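Local coordinates for protein Cbm77-rfpl (Ruminococcus flavefaciens, PDB 5FU5) that probably binds plant cell-wall polysaccharide as a family 77 carbohydrate-binding module of the Ruminococcus flavefaciens cellulosome, at residues K63-F68 and N86-V91; F68-A73 and A105-Y110. One frame throughout, in Å; residues are numbered along the deposited sequence. Where two conformers were deposited one is given.

Contact 1 (K63-F68 and N86-V91)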
ATOM      1  N   LYS A  63       2.089  10.572  -4.802  1.00 17.23           N
ATOM      2  CA  LYS A  63       1.862   9.301  -5.434  1.00 17.16           C
ATOM      3  C   LYS A  63       1.909   8.202  -4.414  1.00 16.43           C
ATOM      4  O   LYS A  63       2.883   8.096  -3.663  1.00 15.94           O
ATOM      5  CB  LYS A  63       2.892   9.029  -6.535  1.00 19.90           C
ATOM      6  CG  LYS A  63       2.671   7.708  -7.273  1.00 22.90           C
ATOM      7  CD  LYS A  63       3.630   7.442  -8.405  1.00 27.95           C
ATOM      8  CE  LYS A  63       5.024   7.178  -7.952  1.00 36.43           C
ATOM      9  NZ  LYS A  63       5.880   6.861  -9.133  1.00 42.51           N
ATOM     10  N   LEU A  64       0.892   7.372  -4.397  1.00 15.89           N
ATOM     11  CA  LEU A  64       0.838   6.156  -3.622  1.00 14.39           C
ATOM     12  C   LEU A  64       1.275   4.947  -4.465  1.00 15.10           C
ATOM     13  O   LEU A  64       0.771   4.772  -5.578  1.00 16.87           O
ATOM     14  CB  LEU A  64      -0.578   5.944  -3.071  1.00 15.27           C
ATOM     15  CG  LEU A  64      -0.830   4.640  -2.286  1.00 16.37           C
ATOM     16  CD1 LEU A  64      -0.176   4.650  -0.899  1.00 18.51           C
ATOM     17  CD2 LEU A  64      -2.325   4.405  -2.148  1.00 17.25           C
ATOM     18  N   THR A  65       2.194   4.122  -3.931  1.00 14.59           N
ATOM     19  CA  THR A  65       2.586   2.871  -4.523  1.00 15.03           C
ATOM     20  C   THR A  65       2.286   1.729  -3.594  1.00 13.94           C
ATOM     21  O   THR A  65       2.589   1.776  -2.397  1.00 16.14           O
ATOM     22  CB  THR A  65       4.113   2.877  -4.842  1.00 16.65           C
ATOM     23  OG1 THR A  65       4.431   3.923  -5.747  1.00 18.89           O
ATOM     24  CG2 THR A  65       4.609   1.571  -5.418  1.00 17.53           C
ATOM     25  N   LEU A  66       1.640   0.697  -4.120  1.00 14.73           N
ATOM     26  CA  LEU A  66       1.209  -0.512  -3.387  1.00 14.96           C
ATOM     27  C   LEU A  66       1.751  -1.720  -4.104  1.00 15.91           C
ATOM     28  O   LEU A  66       1.571  -1.843  -5.311  1.00 16.26           O
ATOM     29  CB  LEU A  66      -0.315  -0.633  -3.289  1.00 15.43           C
ATOM     30  CG  LEU A  66      -1.026   0.530  -2.664  1.00 15.88           C
ATOM     31  CD1 LEU A  66      -2.526   0.295  -2.840  1.00 17.97           C
ATOM     32  CD2 LEU A  66      -0.656   0.708  -1.212  1.00 16.89           C
ATOM     33  N   VAL A  67       2.457  -2.604  -3.389  1.00 15.18           N
ATOM     34  CA  VAL A  67       3.144  -3.751  -4.013  1.00 16.32           C
ATOM     35  C   VAL A  67       2.539  -5.049  -3.475  1.00 14.89           C
ATOM     36  O   VAL A  67       2.510  -5.257  -2.234  1.00 16.05           O
ATOM     37  CB  VAL A  67       4.655  -3.731  -3.718  1.00 17.94           C
ATOM     38  CG1 VAL A  67       5.365  -4.937  -4.338  1.00 19.93           C
ATOM     39  CG2 VAL A  67       5.291  -2.397  -4.113  1.00 19.98           C
ATOM     40  N   PHE A  68       2.016  -5.883  -4.391  1.00 16.34           N
ATOM     41  CA  PHE A  68       1.340  -7.136  -4.089  1.00 17.02           C
ATOM     42  C   PHE A  68       2.127  -8.365  -4.612  1.00 18.29           C
ATOM     43  O   PHE A  68       3.030  -8.223  -5.460  1.00 20.95           O
ATOM     44  CB  PHE A  68      -0.059  -7.136  -4.725  1.00 16.90           C
ATOM     45  CG  PHE A  68      -0.921  -5.996  -4.289  1.00 16.63           C
ATOM     46  CD1 PHE A  68      -0.797  -4.731  -4.891  1.00 17.42           C
ATOM     47  CD2 PHE A  68      -1.891  -6.178  -3.287  1.00 15.97           C
ATOM     48  CE1 PHE A  68      -1.630  -3.699  -4.526  1.00 17.07           C
ATOM     49  CE2 PHE A  68      -2.734  -5.127  -2.923  1.00 16.58           C
ATOM     50  CZ  PHE A  68      -2.592  -3.894  -3.534  1.00 16.70           C
ATOM     51  N   ASN A  86       1.962  -5.617 -13.207  1.00 27.34           N
ATOM     52  CA  ASN A  86       3.105  -6.396 -12.677  1.00 27.59           C
ATOM     53  C   ASN A  86       3.236  -6.309 -11.180  1.00 23.51           C
ATOM     54  O   ASN A  86       4.327  -6.170 -10.642  1.00 27.23           O
ATOM     55  CB  ASN A  86       4.414  -5.992 -13.366  1.00 33.87           C
ATOM     56  CG  ASN A  86       4.292  -6.057 -14.857  1.00 44.36           C
ATOM     57  OD1 ASN A  86       3.720  -7.014 -15.403  1.00 58.94           O
ATOM     58  ND2 ASN A  86       4.795  -5.047 -15.538  1.00 52.23           N
ATOM     59  N   GLY A  87       2.100  -6.371 -10.514  1.00 22.06           N
ATOM     60  CA  GLY A  87       2.042  -6.454  -9.064  1.00 20.24           C
ATOM     61  C   GLY A  87       2.088  -5.108  -8.347  1.00 18.67           C
ATOM     62  O   GLY A  87       1.988  -5.070  -7.105  1.00 20.61           O
ATOM     63  N   ILE A  88       2.145  -4.006  -9.092  1.00 18.84           N
ATOM     64  CA  ILE A  88       2.305  -2.677  -8.515  1.00 17.93           C
ATOM     65  C   ILE A  88       1.093  -1.791  -8.889  1.00 16.95           C
ATOM     66  O   ILE A  88       0.811  -1.588 -10.081  1.00 22.23           O
ATOM     67  CB  ILE A  88       3.627  -2.016  -8.981  1.00 21.58           C
ATOM     68  CG1 ILE A  88       4.841  -2.851  -8.521  1.00 22.28           C
ATOM     69  CG2 ILE A  88       3.714  -0.613  -8.454  1.00 22.45           C
ATOM     70  CD1 ILE A  88       6.158  -2.419  -9.105  1.00 30.03           C
ATOM     71  N   ILE A  89       0.403  -1.250  -7.868  1.00 17.19           N
ATOM     72  CA  ILE A  89      -0.581  -0.211  -8.059  1.00 17.33           C
ATOM     73  C   ILE A  89       0.052   1.128  -7.787  1.00 17.41           C
ATOM     74  O   ILE A  89       0.747   1.293  -6.773  1.00 18.72           O
ATOM     75  CB  ILE A  89      -1.789  -0.396  -7.135  1.00 18.15           C
ATOM     76  CG1 ILE A  89      -2.519  -1.678  -7.549  1.00 19.88           C
ATOM     77  CG2 ILE A  89      -2.662   0.845  -7.109  1.00 20.90           C
ATOM     78  CD1 ILE A  89      -3.770  -2.004  -6.763  1.00 21.48           C
ATOM     79  N   THR A  90      -0.164   2.101  -8.674  1.00 18.64           N
ATOM     80  CA  THR A  90       0.198   3.483  -8.422  1.00 18.01           C
ATOM     81  C   THR A  90      -1.036   4.333  -8.562  1.00 18.84           C
ATOM     82  O   THR A  90      -1.840   4.161  -9.490  1.00 21.52           O
ATOM     83  CB  THR A  90       1.301   4.039  -9.333  1.00 19.07           C
ATOM     84  OG1 THR A  90       0.919   3.907 -10.690  1.00 26.79           O
ATOM     85  CG2 THR A  90       2.561   3.299  -9.175  1.00 21.52           C
ATOM     86  N   VAL A  91      -1.191   5.255  -7.651  1.00 17.57           N
ATOM     87  CA  VAL A  91      -2.327   6.168  -7.632  0.50 16.52           C
ATOM     88  C   VAL A  91      -1.834   7.546  -7.231  1.00 16.34           C
ATOM     89  O   VAL A  91      -1.207   7.686  -6.181  1.00 18.44           O
ATOM     90  CB  VAL A  91      -3.452   5.799  -6.633  0.50 15.70           C
ATOM     91  CG1 VAL A  91      -4.690   6.668  -6.938  0.50 11.87           C
ATOM     92  CG2 VAL A  91      -3.826   4.316  -6.624  0.50 17.54           C
TER
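Phe68 closes one end of an antiparallel strand pair against Gly87 and Ile89. Its backbone N gives a nearly straight hydrogen bond to Gly87 O (2.8 Å, 172° at the hydrogen). From there the side chain can be followed outward: Phe68 CB lies 3.8 Å from that same Gly87 O. CG is turned away from its own carbonyl carbon (chi1 -57°). Phe68 CD1 brings the ring edge to Gly87 O at 3.6 Å, the oxygen lying in the ring plane. Phe68 CE1 then meets Ile89 CD1 at 3.5 Å, and CZ reaches the same methyl at 3.9 Å. Cut back to an alanine, this position would probably leave Ile89 CD1 without its aromatic partner and open a gap beside it. Further along, Leu66 and Ile89 exchange two backbone bonds, as do Leu64 and Val91, and Leu66 CB packs on Ile89 CB at 4.1 Å. On the other face Thr65 CG2 touches Ile88 CG2 at 3.8 Å, while Thr65 and Thr90 point the same way side by side. Strand 107-116 pairs with the other edge of strand 62-68, and Tyr37 of strand 35-37 touches Thr65, Val67 and Ile88.

Contact 2 (F68-A73 and A105-Y110)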
ATOM      1  N   PHE A  68       2.016  -5.883  -4.391  1.00 16.34           N
ATOM      2  CA  PHE A  68       1.340  -7.136  -4.089  1.00 17.02           C
ATOM      3  C   PHE A  68       2.127  -8.365  -4.612  1.00 18.29           C
ATOM      4  O   PHE A  68       3.030  -8.223  -5.460  1.00 20.95           O
ATOM      5  CB  PHE A  68      -0.059  -7.136  -4.725  1.00 16.90           C
ATOM      6  CG  PHE A  68      -0.921  -5.996  -4.289  1.00 16.63           C
ATOM      7  CD1 PHE A  68      -0.797  -4.731  -4.891  1.00 17.42           C
ATOM      8  CD2 PHE A  68      -1.891  -6.178  -3.287  1.00 15.97           C
ATOM      9  CE1 PHE A  68      -1.630  -3.699  -4.526  1.00 17.07           C
ATOM     10  CE2 PHE A  68      -2.734  -5.127  -2.923  1.00 16.58           C
ATOM     11  CZ  PHE A  68      -2.592  -3.894  -3.534  1.00 16.70           C
ATOM     12  N   ALA A  69       1.743  -9.559  -4.151  1.00 18.14           N
ATOM     13  CA  ALA A  69       2.232 -10.808  -4.768  1.00 18.30           C
ATOM     14  C   ALA A  69       1.685 -11.012  -6.188  1.00 20.73           C
ATOM     15  O   ALA A  69       2.370 -11.568  -7.059  1.00 24.99           O
ATOM     16  CB  ALA A  69       1.892 -12.010  -3.911  1.00 20.86           C
ATOM     17  N   GLU A  70       0.430 -10.603  -6.363  1.00 19.39           N
ATOM     18  CA  GLU A  70      -0.352 -10.929  -7.558  1.00 20.38           C
ATOM     19  C   GLU A  70      -0.119  -9.862  -8.657  1.00 23.05           C
ATOM     20  O   GLU A  70      -0.306  -8.665  -8.415  1.00 21.24           O
ATOM     21  CB  GLU A  70      -1.838 -10.978  -7.158  1.00 22.39           C
ATOM     22  CG  GLU A  70      -2.200 -12.099  -6.170  1.00 25.68           C
ATOM     23  CD  GLU A  70      -1.981 -11.773  -4.690  1.00 23.31           C
ATOM     24  OE1 GLU A  70      -1.625 -10.643  -4.347  1.00 20.35           O
ATOM     25  OE2 GLU A  70      -2.185 -12.680  -3.858  1.00 25.54           O
ATOM     26  N   ALA A  71       0.206 -10.306  -9.875  1.00 22.71           N
ATOM     27  CA  ALA A  71       0.507  -9.390 -10.973  1.00 25.19           C
ATOM     28  C   ALA A  71      -0.649  -8.399 -11.253  1.00 22.69           C
ATOM     29  O   ALA A  71      -0.404  -7.222 -11.515  1.00 22.65           O
ATOM     30  CB  ALA A  71       0.832 -10.179 -12.240  1.00 27.58           C
ATOM     31  N   ALA A  72      -1.876  -8.917 -11.225  1.00 22.07           N
ATOM     32  CA  ALA A  72      -3.108  -8.117 -11.446  1.00 20.79           C
ATOM     33  C   ALA A  72      -3.950  -7.887 -10.195  1.00 20.48           C
ATOM     34  O   ALA A  72      -5.172  -7.819 -10.231  1.00 26.24           O
ATOM     35  CB  ALA A  72      -3.973  -8.739 -12.529  1.00 25.93           C
ATOM     36  N   ALA A  73      -3.273  -7.684  -9.079  1.00 20.94           N
ATOM     37  CA  ALA A  73      -3.897  -7.294  -7.820  1.00 20.39           C
ATOM     38  C   ALA A  73      -4.758  -6.036  -7.982  1.00 19.59           C
ATOM     39  O   ALA A  73      -4.544  -5.206  -8.889  1.00 21.04           O
ATOM     40  CB  ALA A  73      -2.821  -7.030  -6.793  1.00 20.40           C
ATOM     41  N   ALA A 105      -9.566 -10.336  -4.132  1.00 24.23           N
ATOM     42  CA  ALA A 105      -8.640 -11.018  -3.280  1.00 24.71           C
ATOM     43  C   ALA A 105      -7.224 -10.812  -3.813  1.00 22.82           C
ATOM     44  O   ALA A 105      -6.944 -10.922  -5.030  1.00 26.59           O
ATOM     45  CB  ALA A 105      -8.975 -12.487  -3.194  1.00 26.08           C
ATOM     46  N   CYS A 106      -6.356 -10.455  -2.867  1.00 20.44           N
ATOM     47  CA  CYS A 106      -4.901 -10.321  -3.102  1.00 20.06           C
ATOM     48  C   CYS A 106      -4.219  -9.942  -1.779  1.00 19.13           C
ATOM     49  O   CYS A 106      -4.866  -9.850  -0.724  1.00 19.67           O
ATOM     50  CB  CYS A 106      -4.563  -9.286  -4.178  1.00 19.72           C
ATOM     51  SG  CYS A 106      -5.240  -7.655  -3.834  1.00 20.52           S
ATOM     52  N   ASN A 107      -2.904  -9.767  -1.862  1.00 16.12           N
ATOM     53  CA  ASN A 107      -2.064  -9.733  -0.645  1.00 17.28           C
ATOM     54  C   ASN A 107      -0.961  -8.674  -0.783  1.00 16.02           C
ATOM     55  O   ASN A 107      -0.185  -8.699  -1.720  1.00 16.05           O
ATOM     56  CB  ASN A 107      -1.495 -11.142  -0.403  1.00 17.93           C
ATOM     57  CG  ASN A 107      -2.602 -12.128  -0.102  1.00 18.48           C
ATOM     58  OD1 ASN A 107      -3.224 -12.067   0.961  1.00 19.75           O
ATOM     59  ND2 ASN A 107      -2.930 -12.956  -1.074  1.00 19.94           N
ATOM     60  N   LEU A 108      -0.985  -7.723   0.158  1.00 16.55           N
ATOM     61  CA  LEU A 108      -0.208  -6.496   0.120  1.00 15.06           C
ATOM     62  C   LEU A 108       1.119  -6.622   0.918  1.00 14.47           C
ATOM     63  O   LEU A 108       1.081  -6.950   2.108  1.00 15.72           O
ATOM     64  CB  LEU A 108      -1.048  -5.352   0.674  1.00 15.78           C
ATOM     65  CG  LEU A 108      -0.404  -3.943   0.738  1.00 15.18           C
ATOM     66  CD1 LEU A 108      -0.014  -3.448  -0.651  1.00 17.33           C
ATOM     67  CD2 LEU A 108      -1.279  -2.971   1.474  1.00 16.86           C
ATOM     68  N   PHE A 109       2.237  -6.319   0.264  1.00 14.55           N
ATOM     69  CA  PHE A 109       3.570  -6.495   0.905  1.00 15.72           C
ATOM     70  C   PHE A 109       4.339  -5.227   1.243  1.00 14.94           C
ATOM     71  O   PHE A 109       5.207  -5.226   2.139  1.00 16.15           O
ATOM     72  CB  PHE A 109       4.434  -7.414   0.043  1.00 15.92           C
ATOM     73  CG  PHE A 109       3.980  -8.851   0.017  1.00 16.10           C
ATOM     74  CD1 PHE A 109       2.886  -9.257  -0.741  1.00 16.11           C
ATOM     75  CD2 PHE A 109       4.658  -9.841   0.701  1.00 18.09           C
ATOM     76  CE1 PHE A 109       2.463 -10.559  -0.745  1.00 17.69           C
ATOM     77  CE2 PHE A 109       4.258 -11.151   0.652  1.00 18.94           C
ATOM     78  CZ  PHE A 109       3.165 -11.533  -0.069  1.00 17.39           C
ATOM     79  N   TYR A 110       4.067  -4.136   0.555  1.00 16.38           N
ATOM     80  CA  TYR A 110       4.841  -2.899   0.703  1.00 15.67           C
ATOM     81  C   TYR A 110       3.995  -1.734   0.256  1.00 15.93           C
ATOM     82  O   TYR A 110       3.214  -1.869  -0.698  1.00 16.41           O
ATOM     83  CB  TYR A 110       6.129  -2.993  -0.140  1.00 16.85           C
ATOM     84  CG  TYR A 110       7.159  -1.870   0.107  1.00 19.76           C
ATOM     85  CD1 TYR A 110       7.999  -1.883   1.208  1.00 29.81           C
ATOM     86  CD2 TYR A 110       7.270  -0.815  -0.802  1.00 26.09           C
ATOM     87  CE1 TYR A 110       8.910  -0.860   1.385  1.00 37.17           C
ATOM     88  CE2 TYR A 110       8.150   0.217  -0.629  1.00 29.30           C
ATOM     89  CZ  TYR A 110       8.980   0.190   0.436  1.00 32.76           C
ATOM     90  OH  TYR A 110       9.853   1.262   0.543  1.00 44.10           O
TER
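Glu70 grips Asn107 with both carboxylate oxygens. OE1 accepts the backbone N of Asn107 at 2.9 Å and OE2 accepts its ND2, also at 2.9 Å; each is met on its syn side, the first donor well out of the carboxylate plane (34°), the second nearer to it. The bend of the glutamate chain at chi2 (85°) folds the acid back to this position, and the paired bonds hold the Asn107 amide with its plane 39° from that of the carboxylate. A third, longer hydrogen bond runs from Ala69 N to Asn107 O. Phe68 and Leu108 form an antiparallel non-hydrogen-bonded pair where strand 62-68 gives way to the loop, and a type I beta turn from Glu70 to Ala73 then reverses the chain; a classic beta bulge follows on the partner strand, with Phe109 and Tyr110 both opposite Val67. Among apolar contacts, the Phe68 ring is met on both faces: Leu108 CD1 makes a CH-pi contact over one, 4.0 Å from the ring centroid, and Ala73 CB sits against the opposite face, offset toward the rim. Cys106 SG approaches the same ring obliquely, 3.7 Å from Phe68 CE2, in a sulfur-aromatic contact. Ala69 CB rests 3.5 Å from Phe109 CE1.

How the contacts relate
Coming from the N terminus, after the strands up to 53-58, the chain enters strand 62-68 and leaves it at Phe68, which belongs to both contacts. The loop 68-73 follows, then strands 74-77 and 80-83, before 86-91 returns to strand 62-68; contact 1 closes this excursion of 17 residues. Strand 96-101 comes next, and 105-110 comes back to the loop, so contact 2 closes a longer one of 31 residues. The two cross, since their segments alternate along the chain. Together they place strand 62-68 between strands 88-93 and 107-116 in one antiparallel sheet, with Gly87 N to Ala71 O a probable hydrogen bond joining loop 68-73 to the residues just before strand 88-93.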